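Local coordinates for protein 3-dehydroshikimate dehydratase (Pseudomonas putida, PDB 5HMQ) that catalyses the metal-dependent dehydration of 3-dehydroshikimate to protocatechuate in a TIM-barrel domain fused to a magnesium-binding dioxygenase-like domain that shows no hydroxyphenylpyruvate or protocatechuate dioxygenase activity, at residues D444-A449 with S519-I524; H360-C365 with E595-F600; A469-V474 with S485-S490. All coordinates share one frame; numbering follows the deposited sequence.

Interaction 1. Residues D444-A449 with S519-I524; sequences DHMALA and SGVHHI. With MG (magnesium ion), chain L.
Strands D444-A449 and G520-I524 run antiparallel, A449 paired with G520 at one end and M446 with I524 at the other, their axes 4.1 Å apart at closest approach and their directions 146° apart. The register slips by one residue between A447 and L448: H522 and H523 both stand opposite A447, a classic beta bulge. A447 O accepts from H522 N at 2.7 Å, with a weaker bond from H523 N, while A447 N gives its hydrogen to H523 O at 2.9 Å. G520 has a positive phi (142°) that only glycine adopts easily.

Imidazoles suit the metal end because each can bind through one nitrogen and donate through the other. H445 NE2 lies 2.2 Å and H523 NE2 2.4 Å from the magnesium, the two rings meeting rim to rim with their planes at 87°. In both, CG sits between backbone N and carbonyl carbon, which carries the rings to the same ion. H445 ND1 donates to D444 OD2 at 2.6 Å, fixing the ring's rotation; H523 ND1 donates to H522 ND1 at 3.0 Å. A447 CB is small enough to lie 3.4 Å from H523 CE1.

E601 completes the metal site with three waters. M446 and I524 line the other face and pack on L301 of strand 295-304, while strands 496-501 and 599-606 flank the pair within the sheet.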
loop_
_atom_site.group_PDB
_atom_site.type_symbol
_atom_site.label_atom_id
_atom_site.label_comp_id
_atom_site.label_asym_id
_atom_site.label_seq_id
_atom_site.Cartn_x
_atom_site.Cartn_y
_atom_site.Cartn_z
ATOM N N ASP C 444 23.758 -18.342 -6.702
ATOM C CA ASP C 444 23.623 -18.798 -5.327
ATOM C C ASP C 444 22.350 -18.270 -4.678
ATOM O O ASP C 444 21.632 -19.024 -4.015
ATOM C CB ASP C 444 24.845 -18.378 -4.510
ATOM C CG ASP C 444 24.706 -18.731 -3.046
ATOM O OD1 ASP C 444 25.051 -19.870 -2.670
ATOM O OD2 ASP C 444 24.250 -17.866 -2.268
ATOM N N HIS C 445 22.063 -16.983 -4.853
ATOM C CA HIS C 445 20.823 -16.419 -4.342
ATOM C C HIS C 445 20.498 -15.157 -5.122
ATOM O O HIS C 445 21.360 -14.567 -5.782
ATOM C CB HIS C 445 20.900 -16.126 -2.836
ATOM C CG HIS C 445 21.949 -15.128 -2.456
ATOM N ND1 HIS C 445 23.198 -15.495 -2.008
ATOM C CD2 HIS C 445 21.924 -13.773 -2.435
ATOM C CE1 HIS C 445 23.902 -14.411 -1.734
ATOM N NE2 HIS C 445 23.153 -13.353 -1.987
HETATM N N MSE C 446 19.235 -14.758 -5.044
HETATM C CA MSE C 446 18.771 -13.559 -5.717
HETATM C C MSE C 446 17.770 -12.830 -4.834
HETATM O O MSE C 446 16.755 -13.398 -4.422
HETATM C CB MSE C 446 18.153 -13.905 -7.070
HETATM C CG MSE C 446 17.778 -12.692 -7.898
HETATM SE SE MSE C 446 17.290 -13.142 -9.732
HETATM C CE MSE C 446 15.753 -14.294 -9.365
ATOM N N ALA C 447 18.070 -11.570 -4.535
ATOM C CA ALA C 447 17.269 -10.770 -3.622
ATOM C C ALA C 447 16.266 -9.922 -4.388
ATOM O O ALA C 447 16.567 -9.409 -5.471
ATOM C CB ALA C 447 18.156 -9.869 -2.759
ATOM N N LEU C 448 15.070 -9.781 -3.821
ATOM C CA LEU C 448 14.047 -8.907 -4.370
ATOM C C LEU C 448 13.815 -7.733 -3.428
ATOM O O LEU C 448 13.840 -7.892 -2.204
ATOM C CB LEU C 448 12.732 -9.664 -4.581
ATOM C CG LEU C 448 12.761 -10.956 -5.394
ATOM C CD1 LEU C 448 11.339 -11.507 -5.552
ATOM C CD2 LEU C 448 13.465 -10.777 -6.744
ATOM N N ALA C 449 13.595 -6.557 -4.005
ATOM C CA ALA C 449 13.148 -5.389 -3.261
ATOM C C ALA C 449 11.668 -5.200 -3.551
ATOM O O ALA C 449 11.287 -4.961 -4.700
ATOM C CB ALA C 449 13.951 -4.146 -3.641
ATOM N N SER C 519 10.398 -1.232 -7.542
ATOM C CA SER C 519 10.730 -2.544 -7.019
ATOM C C SER C 519 11.285 -3.415 -8.140
ATOM O O SER C 519 11.293 -3.033 -9.312
ATOM C CB SER C 519 9.494 -3.182 -6.384
ATOM O OG SER C 519 8.985 -2.364 -5.346
ATOM N N GLY C 520 11.760 -4.592 -7.769
ATOM C CA GLY C 520 12.370 -5.485 -8.724
ATOM C C GLY C 520 13.553 -6.190 -8.101
ATOM O O GLY C 520 13.626 -6.353 -6.886
ATOM N N VAL C 521 14.472 -6.641 -8.955
ATOM C CA VAL C 521 15.644 -7.363 -8.478
ATOM C C VAL C 521 16.513 -6.449 -7.632
ATOM O O VAL C 521 16.894 -5.351 -8.053
ATOM C CB VAL C 521 16.436 -7.939 -9.658
ATOM C CG1 VAL C 521 17.843 -8.330 -9.214
ATOM C CG2 VAL C 521 15.724 -9.144 -10.214
ATOM N N HIS C 522 16.822 -6.901 -6.416
ATOM C CA HIS C 522 17.733 -6.159 -5.560
ATOM C C HIS C 522 19.178 -6.442 -5.950
ATOM O O HIS C 522 19.949 -5.513 -6.216
ATOM C CB HIS C 522 17.478 -6.510 -4.093
ATOM C CG HIS C 522 18.259 -5.676 -3.126
ATOM N ND1 HIS C 522 19.389 -6.139 -2.486
ATOM C CD2 HIS C 522 18.073 -4.408 -2.691
ATOM C CE1 HIS C 522 19.863 -5.193 -1.696
ATOM N NE2 HIS C 522 19.084 -4.132 -1.803
ATOM N N HIS C 523 19.558 -7.720 -6.002
ATOM C CA HIS C 523 20.874 -8.104 -6.495
ATOM C C HIS C 523 20.875 -9.587 -6.829
ATOM O O HIS C 523 20.032 -10.354 -6.357
ATOM C CB HIS C 523 21.981 -7.780 -5.482
ATOM C CG HIS C 523 21.987 -8.665 -4.273
ATOM N ND1 HIS C 523 21.285 -8.363 -3.127
ATOM C CD2 HIS C 523 22.634 -9.828 -4.023
ATOM C CE1 HIS C 523 21.488 -9.309 -2.227
ATOM N NE2 HIS C 523 22.303 -10.210 -2.746
ATOM N N ILE C 524 21.842 -9.976 -7.656
ATOM C CA ILE C 524 22.039 -11.359 -8.073
ATOM C C ILE C 524 23.438 -11.777 -7.644
ATOM O O ILE C 524 24.411 -11.054 -7.895
ATOM C CB ILE C 524 21.851 -11.530 -9.592
ATOM C CG1 ILE C 524 20.476 -11.009 -10.017
ATOM C CG2 ILE C 524 22.019 -12.986 -9.994
ATOM C CD1 ILE C 524 20.414 -10.558 -11.458
HETATM MG MG MG L . 23.592 -11.388 -1.134
HETATM O O HOH W 1 21.757 -11.558 0.360
HETATM O O HOH W 2 24.905 -12.289 0.191
HETATM O O HOH W 3 23.965 -9.620 -0.122
#

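Interaction 2. Residues H360-C365 with E595-F600; sequences HGPSLC and EERFFF
P362 meets R597 and F598 where two loops approach without strand pairing, the nearest CA atoms, of S363 and R597, lying 8.0 Å apart. Each loop leads into a beta strand, strand 363-371 in the sheet of the first VOC (glyoxalase-fold) module and strand 599-606 in that of the second, so the contact joins the two halves of the dioxygenase-like domain.

P362 CD lies over one face of the R597 guanidinium, 3.5 Å above its plane and displaced toward the rim; the two side chains cross at about a right angle. A rigid, apolar proline suits this place: its CD methylene packs on the cation's face and makes no demand on the N-H groups. The arginine chain bends at chi2 (-116°), and R597 NH1 comes within 2.7 Å of H360 O. R597 NE is buried here without any partner in the model. R597 NH2 forms a salt bridge with E206 of the second subunit, and H360 NE2 is hydrogen-bonded to D245 O of that subunit, so this contact is part of the dimer interface.

G361, just past helix 352-360, has a positive phi, natural to glycine. F598 turns its ring edge to the proline carbonyl: CE2 lies 3.7 Å from P362 O, near the ring plane, where the polarised C-H rim suits an oxygen. S363 OG donates to G361 O at 2.9 Å, from above the carbonyl plane.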
loop_
_atom_site.group_PDB
_atom_site.type_symbol
_atom_site.label_atom_id
_atom_site.label_comp_id
_atom_site.label_asym_id
_atom_site.label_seq_id
_atom_site.Cartn_x
_atom_site.Cartn_y
_atom_site.Cartn_z
ATOM N N HIS C 360 8.840 -0.880 -16.518
ATOM C CA HIS C 360 9.763 -0.923 -15.389
ATOM C C HIS C 360 11.183 -0.465 -15.699
ATOM O O HIS C 360 11.941 -0.207 -14.758
ATOM C CB HIS C 360 9.845 -2.344 -14.809
ATOM C CG HIS C 360 8.540 -2.879 -14.307
ATOM N ND1 HIS C 360 7.753 -3.734 -15.048
ATOM C CD2 HIS C 360 7.892 -2.692 -13.133
ATOM C CE1 HIS C 360 6.674 -4.048 -14.353
ATOM N NE2 HIS C 360 6.734 -3.429 -13.188
ATOM N N GLY C 361 11.563 -0.339 -16.968
ATOM C CA GLY C 361 12.941 -0.102 -17.330
ATOM C C GLY C 361 13.697 -1.413 -17.434
ATOM O O GLY C 361 13.096 -2.490 -17.501
ATOM N N PRO C 362 15.028 -1.352 -17.451
ATOM C CA PRO C 362 15.823 -2.591 -17.456
ATOM C C PRO C 362 15.588 -3.370 -16.173
ATOM O O PRO C 362 15.810 -2.868 -15.071
ATOM C CB PRO C 362 17.267 -2.090 -17.573
ATOM C CG PRO C 362 17.230 -0.682 -17.093
ATOM C CD PRO C 362 15.871 -0.144 -17.423
ATOM N N SER C 363 15.134 -4.610 -16.323
ATOM C CA SER C 363 14.617 -5.351 -15.182
ATOM C C SER C 363 14.560 -6.833 -15.518
ATOM O O SER C 363 14.661 -7.236 -16.679
ATOM C CB SER C 363 13.228 -4.840 -14.789
ATOM O OG SER C 363 12.370 -4.835 -15.918
ATOM N N LEU C 364 14.390 -7.641 -14.475
ATOM C CA LEU C 364 14.173 -9.073 -14.643
ATOM C C LEU C 364 12.690 -9.309 -14.895
ATOM O O LEU C 364 11.860 -9.119 -14.000
ATOM C CB LEU C 364 14.643 -9.840 -13.412
ATOM C CG LEU C 364 14.563 -11.365 -13.509
ATOM C CD1 LEU C 364 15.618 -11.893 -14.466
ATOM C CD2 LEU C 364 14.711 -12.006 -12.140
ATOM N N CYS C 365 12.351 -9.712 -16.116
ATOM C CA CYS C 365 10.962 -9.944 -16.473
ATOM C C CYS C 365 10.545 -11.398 -16.319
ATOM O O CYS C 365 9.345 -11.686 -16.359
ATOM C CB CYS C 365 10.695 -9.485 -17.911
ATOM S SG CYS C 365 11.575 -10.413 -19.182
ATOM N N GLU C 595 22.911 0.981 -13.495
ATOM C CA GLU C 595 21.998 2.076 -13.817
ATOM C C GLU C 595 20.908 2.231 -12.757
ATOM O O GLU C 595 19.712 2.268 -13.054
ATOM C CB GLU C 595 21.403 1.887 -15.212
ATOM C CG GLU C 595 22.463 1.880 -16.300
ATOM C CD GLU C 595 21.883 1.913 -17.694
ATOM O OE1 GLU C 595 20.664 2.148 -17.833
ATOM O OE2 GLU C 595 22.651 1.699 -18.656
ATOM N N GLU C 596 21.348 2.306 -11.499
ATOM C CA GLU C 596 20.509 2.657 -10.353
ATOM C C GLU C 596 19.411 1.628 -10.085
ATOM O O GLU C 596 18.356 1.966 -9.543
ATOM C CB GLU C 596 19.902 4.055 -10.521
ATOM C CG GLU C 596 20.907 5.137 -10.904
ATOM C CD GLU C 596 21.798 5.575 -9.747
ATOM O OE1 GLU C 596 21.732 4.958 -8.666
ATOM O OE2 GLU C 596 22.565 6.542 -9.925
ATOM N N ARG C 597 19.647 0.365 -10.440
ATOM C CA ARG C 597 18.711 -0.702 -10.103
ATOM C C ARG C 597 19.425 -1.817 -9.354
ATOM O O ARG C 597 19.893 -1.625 -8.227
ATOM C CB ARG C 597 18.045 -1.269 -11.358
ATOM C CG ARG C 597 17.892 -0.276 -12.480
ATOM C CD ARG C 597 16.440 -0.006 -12.794
ATOM N NE ARG C 597 16.312 1.048 -13.795
ATOM C CZ ARG C 597 15.155 1.554 -14.208
ATOM N NH1 ARG C 597 14.016 1.101 -13.707
ATOM N NH2 ARG C 597 15.140 2.514 -15.122
ATOM N N PHE C 598 19.512 -2.984 -9.983
ATOM C CA PHE C 598 20.157 -4.134 -9.371
ATOM C C PHE C 598 21.672 -4.040 -9.492
ATOM O O PHE C 598 22.211 -3.436 -10.425
ATOM C CB PHE C 598 19.665 -5.424 -10.028
ATOM C CG PHE C 598 19.664 -5.377 -11.533
ATOM C CD1 PHE C 598 20.808 -5.680 -12.255
ATOM C CD2 PHE C 598 18.515 -5.031 -12.226
ATOM C CE1 PHE C 598 20.806 -5.635 -13.639
ATOM C CE2 PHE C 598 18.505 -4.984 -13.607
ATOM C CZ PHE C 598 19.652 -5.286 -14.315
ATOM N N PHE C 599 22.357 -4.644 -8.528
ATOM C CA PHE C 599 23.797 -4.829 -8.579
ATOM C C PHE C 599 24.098 -6.321 -8.530
ATOM O O PHE C 599 23.200 -7.153 -8.383
ATOM C CB PHE C 599 24.505 -4.083 -7.434
ATOM C CG PHE C 599 24.036 -4.476 -6.058
ATOM C CD1 PHE C 599 22.937 -3.859 -5.482
ATOM C CD2 PHE C 599 24.722 -5.432 -5.325
ATOM C CE1 PHE C 599 22.510 -4.208 -4.212
ATOM C CE2 PHE C 599 24.304 -5.782 -4.052
ATOM C CZ PHE C 599 23.197 -5.171 -3.496
ATOM N N PHE C 600 25.373 -6.661 -8.671
ATOM C CA PHE C 600 25.794 -8.052 -8.677
ATOM C C PHE C 600 26.704 -8.330 -7.491
ATOM O O PHE C 600 27.299 -7.421 -6.904
ATOM C CB PHE C 600 26.507 -8.414 -9.985
ATOM C CG PHE C 600 25.618 -8.347 -11.192
ATOM C CD1 PHE C 600 25.518 -7.181 -11.928
ATOM C CD2 PHE C 600 24.877 -9.448 -11.584
ATOM C CE1 PHE C 600 24.699 -7.116 -13.040
ATOM C CE2 PHE C 600 24.055 -9.389 -12.696
ATOM C CZ PHE C 600 23.966 -8.221 -13.423
#

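Interaction 3. Residues A469-V474 with S485-S490; sequences AADDEV and SRALRS
The close-packed part of this beta hairpin lies where D471 and D472 face A487. D471 N donates to A487 O at 2.9 Å, a bent bond (133° at the hydrogen) from above the carbonyl plane, and A487 CB presses to 3.2 Å from D471 O, as suits alanine's methyl. The strand is interrupted, and a side chain stands in for the missing main-chain acceptor: with its CG beside the backbone N (chi1 -45°), D472 swings OD1 across to receive A487 N at 3.2 Å, on the carboxylate's anti side.

Antiparallel pairing resumes on both sides, through E473 with S485 and A469 with R489, though R489 N to A469 O is weak. D471 CB touches R489 CB at 3.8 Å, yet their charges part, D471 OD2 to a salt bridge with R496, R489 NH1 to Q491 O. The looser side is at A470, exposed, its nearest side-chain contact being L488 CD2, 4.1 Å from its CA; D472 is also exposed even though OD1 reaches back.

Strand 469-474 is outermost in its sheet within this chain; strand 484-489 separates it from strand 496-501, and helix 455-465 packs against L488 and R486, the latter salt-bridged to D456.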
loop_
_atom_site.group_PDB
_atom_site.type_symbol
_atom_site.label_atom_id
_atom_site.label_comp_id
_atom_site.label_asym_id
_atom_site.label_seq_id
_atom_site.Cartn_x
_atom_site.Cartn_y
_atom_site.Cartn_z
ATOM N N ALA C 469 10.418 -22.309 2.125
ATOM C CA ALA C 469 10.438 -22.221 3.578
ATOM C C ALA C 469 11.151 -20.947 4.013
ATOM O O ALA C 469 11.939 -20.364 3.266
ATOM C CB ALA C 469 11.116 -23.447 4.206
ATOM N N ALA C 470 10.859 -20.527 5.243
ATOM C CA ALA C 470 11.493 -19.348 5.818
ATOM C C ALA C 470 12.993 -19.561 5.999
ATOM O O ALA C 470 13.463 -20.671 6.261
ATOM C CB ALA C 470 10.850 -19.000 7.160
ATOM N N ASP C 471 13.749 -18.475 5.844
ATOM C CA ASP C 471 15.209 -18.521 5.930
ATOM C C ASP C 471 15.739 -17.176 6.430
ATOM O O ASP C 471 16.574 -16.527 5.796
ATOM C CB ASP C 471 15.811 -18.900 4.578
ATOM C CG ASP C 471 17.307 -19.154 4.654
ATOM O OD1 ASP C 471 17.779 -19.659 5.696
ATOM O OD2 ASP C 471 18.012 -18.837 3.671
ATOM N N ASP C 472 15.241 -16.730 7.573
ATOM C CA ASP C 472 15.528 -15.388 8.069
ATOM C C ASP C 472 16.795 -15.348 8.926
ATOM O O ASP C 472 17.267 -16.370 9.427
ATOM C CB ASP C 472 14.346 -14.875 8.885
ATOM C CG ASP C 472 13.013 -15.146 8.200
ATOM O OD1 ASP C 472 12.828 -14.698 7.053
ATOM O OD2 ASP C 472 12.167 -15.837 8.807
ATOM N N GLU C 473 17.322 -14.135 9.115
ATOM C CA GLU C 473 18.585 -13.884 9.804
ATOM C C GLU C 473 18.411 -12.712 10.755
ATOM O O GLU C 473 17.741 -11.736 10.416
ATOM C CB GLU C 473 19.713 -13.561 8.824
ATOM C CG GLU C 473 20.314 -14.747 8.111
ATOM C CD GLU C 473 21.550 -14.359 7.331
ATOM O OE1 GLU C 473 21.950 -13.179 7.415
ATOM O OE2 GLU C 473 22.118 -15.226 6.638
ATOM N N VAL C 474 18.984 -12.813 11.950
ATOM C CA VAL C 474 18.922 -11.729 12.925
ATOM C C VAL C 474 20.321 -11.131 13.079
ATOM O O VAL C 474 21.256 -11.804 13.524
ATOM C CB VAL C 474 18.317 -12.209 14.264
ATOM C CG1 VAL C 474 19.207 -13.220 15.014
ATOM C CG2 VAL C 474 17.957 -11.032 15.153
ATOM N N SER C 485 16.540 -9.488 8.569
ATOM C CA SER C 485 16.387 -9.489 7.118
ATOM C C SER C 485 15.717 -10.789 6.692
ATOM O O SER C 485 16.225 -11.871 6.995
ATOM C CB SER C 485 17.732 -9.301 6.410
ATOM O OG SER C 485 18.650 -10.323 6.754
ATOM N N ARG C 486 14.577 -10.692 6.001
ATOM C CA ARG C 486 13.815 -11.886 5.648
ATOM C C ARG C 486 14.287 -12.491 4.334
ATOM O O ARG C 486 14.754 -11.793 3.431
ATOM C CB ARG C 486 12.305 -11.640 5.540
ATOM C CG ARG C 486 11.581 -11.162 6.777
ATOM C CD ARG C 486 10.109 -11.558 6.638
ATOM N NE ARG C 486 9.160 -10.469 6.832
ATOM C CZ ARG C 486 7.848 -10.603 6.657
ATOM N NH1 ARG C 486 7.351 -11.775 6.281
ATOM N NH2 ARG C 486 7.035 -9.574 6.851
ATOM N N ALA C 487 14.152 -13.813 4.240
ATOM C CA ALA C 487 14.540 -14.557 3.054
ATOM C C ALA C 487 13.732 -15.843 2.994
ATOM O O ALA C 487 13.238 -16.335 4.012
ATOM C CB ALA C 487 16.041 -14.876 3.048
ATOM N N LEU C 488 13.576 -16.367 1.782
ATOM C CA LEU C 488 12.943 -17.658 1.562
ATOM C C LEU C 488 13.932 -18.606 0.896
ATOM O O LEU C 488 15.004 -18.207 0.430
ATOM C CB LEU C 488 11.668 -17.519 0.722
ATOM C CG LEU C 488 10.571 -16.647 1.332
ATOM C CD1 LEU C 488 9.458 -16.410 0.314
ATOM C CD2 LEU C 488 10.022 -17.250 2.635
ATOM N N ARG C 489 13.552 -19.880 0.849
ATOM C CA ARG C 489 14.486 -20.936 0.485
ATOM C C ARG C 489 13.697 -22.149 0.023
ATOM O O ARG C 489 12.750 -22.562 0.698
ATOM C CB ARG C 489 15.372 -21.284 1.690
ATOM C CG ARG C 489 16.390 -22.388 1.479
ATOM C CD ARG C 489 16.859 -22.919 2.831
ATOM N NE ARG C 489 18.026 -23.794 2.731
ATOM C CZ ARG C 489 17.965 -25.113 2.571
ATOM N NH1 ARG C 489 16.789 -25.719 2.482
ATOM N NH2 ARG C 489 19.081 -25.826 2.494
ATOM N N SER C 490 14.072 -22.707 -1.127
ATOM C CA SER C 490 13.522 -23.995 -1.522
ATOM C C SER C 490 13.959 -25.063 -0.522
ATOM O O SER C 490 14.942 -24.901 0.206
ATOM C CB SER C 490 13.963 -24.366 -2.938
ATOM O OG SER C 490 15.374 -24.450 -3.033
#

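How the interactions relate
Interactions 1 and 3 belong to one sheet of the second VOC module, and interaction 2 reaches it through strand 599-606. That strand lies beside 520-528, so interactions 1 and 2 touch, their centres 9 Å apart: I524 N is 3.2 Å from F599 O, a probable hydrogen bond. Interaction 1 holds two ligands of the magnesium; F598 of interaction 2 stands about 11 Å from the ion and E473 of interaction 3 about 9 Å, side chain to metal. Dehydratase catalysis uses another metal site, of E136, D167, Q193 and E241 in the TIM barrel. Interaction 3 touches neither, its nearest atoms about 7 Å from interaction 1. Along the chain, 3 nests within 1 within 2.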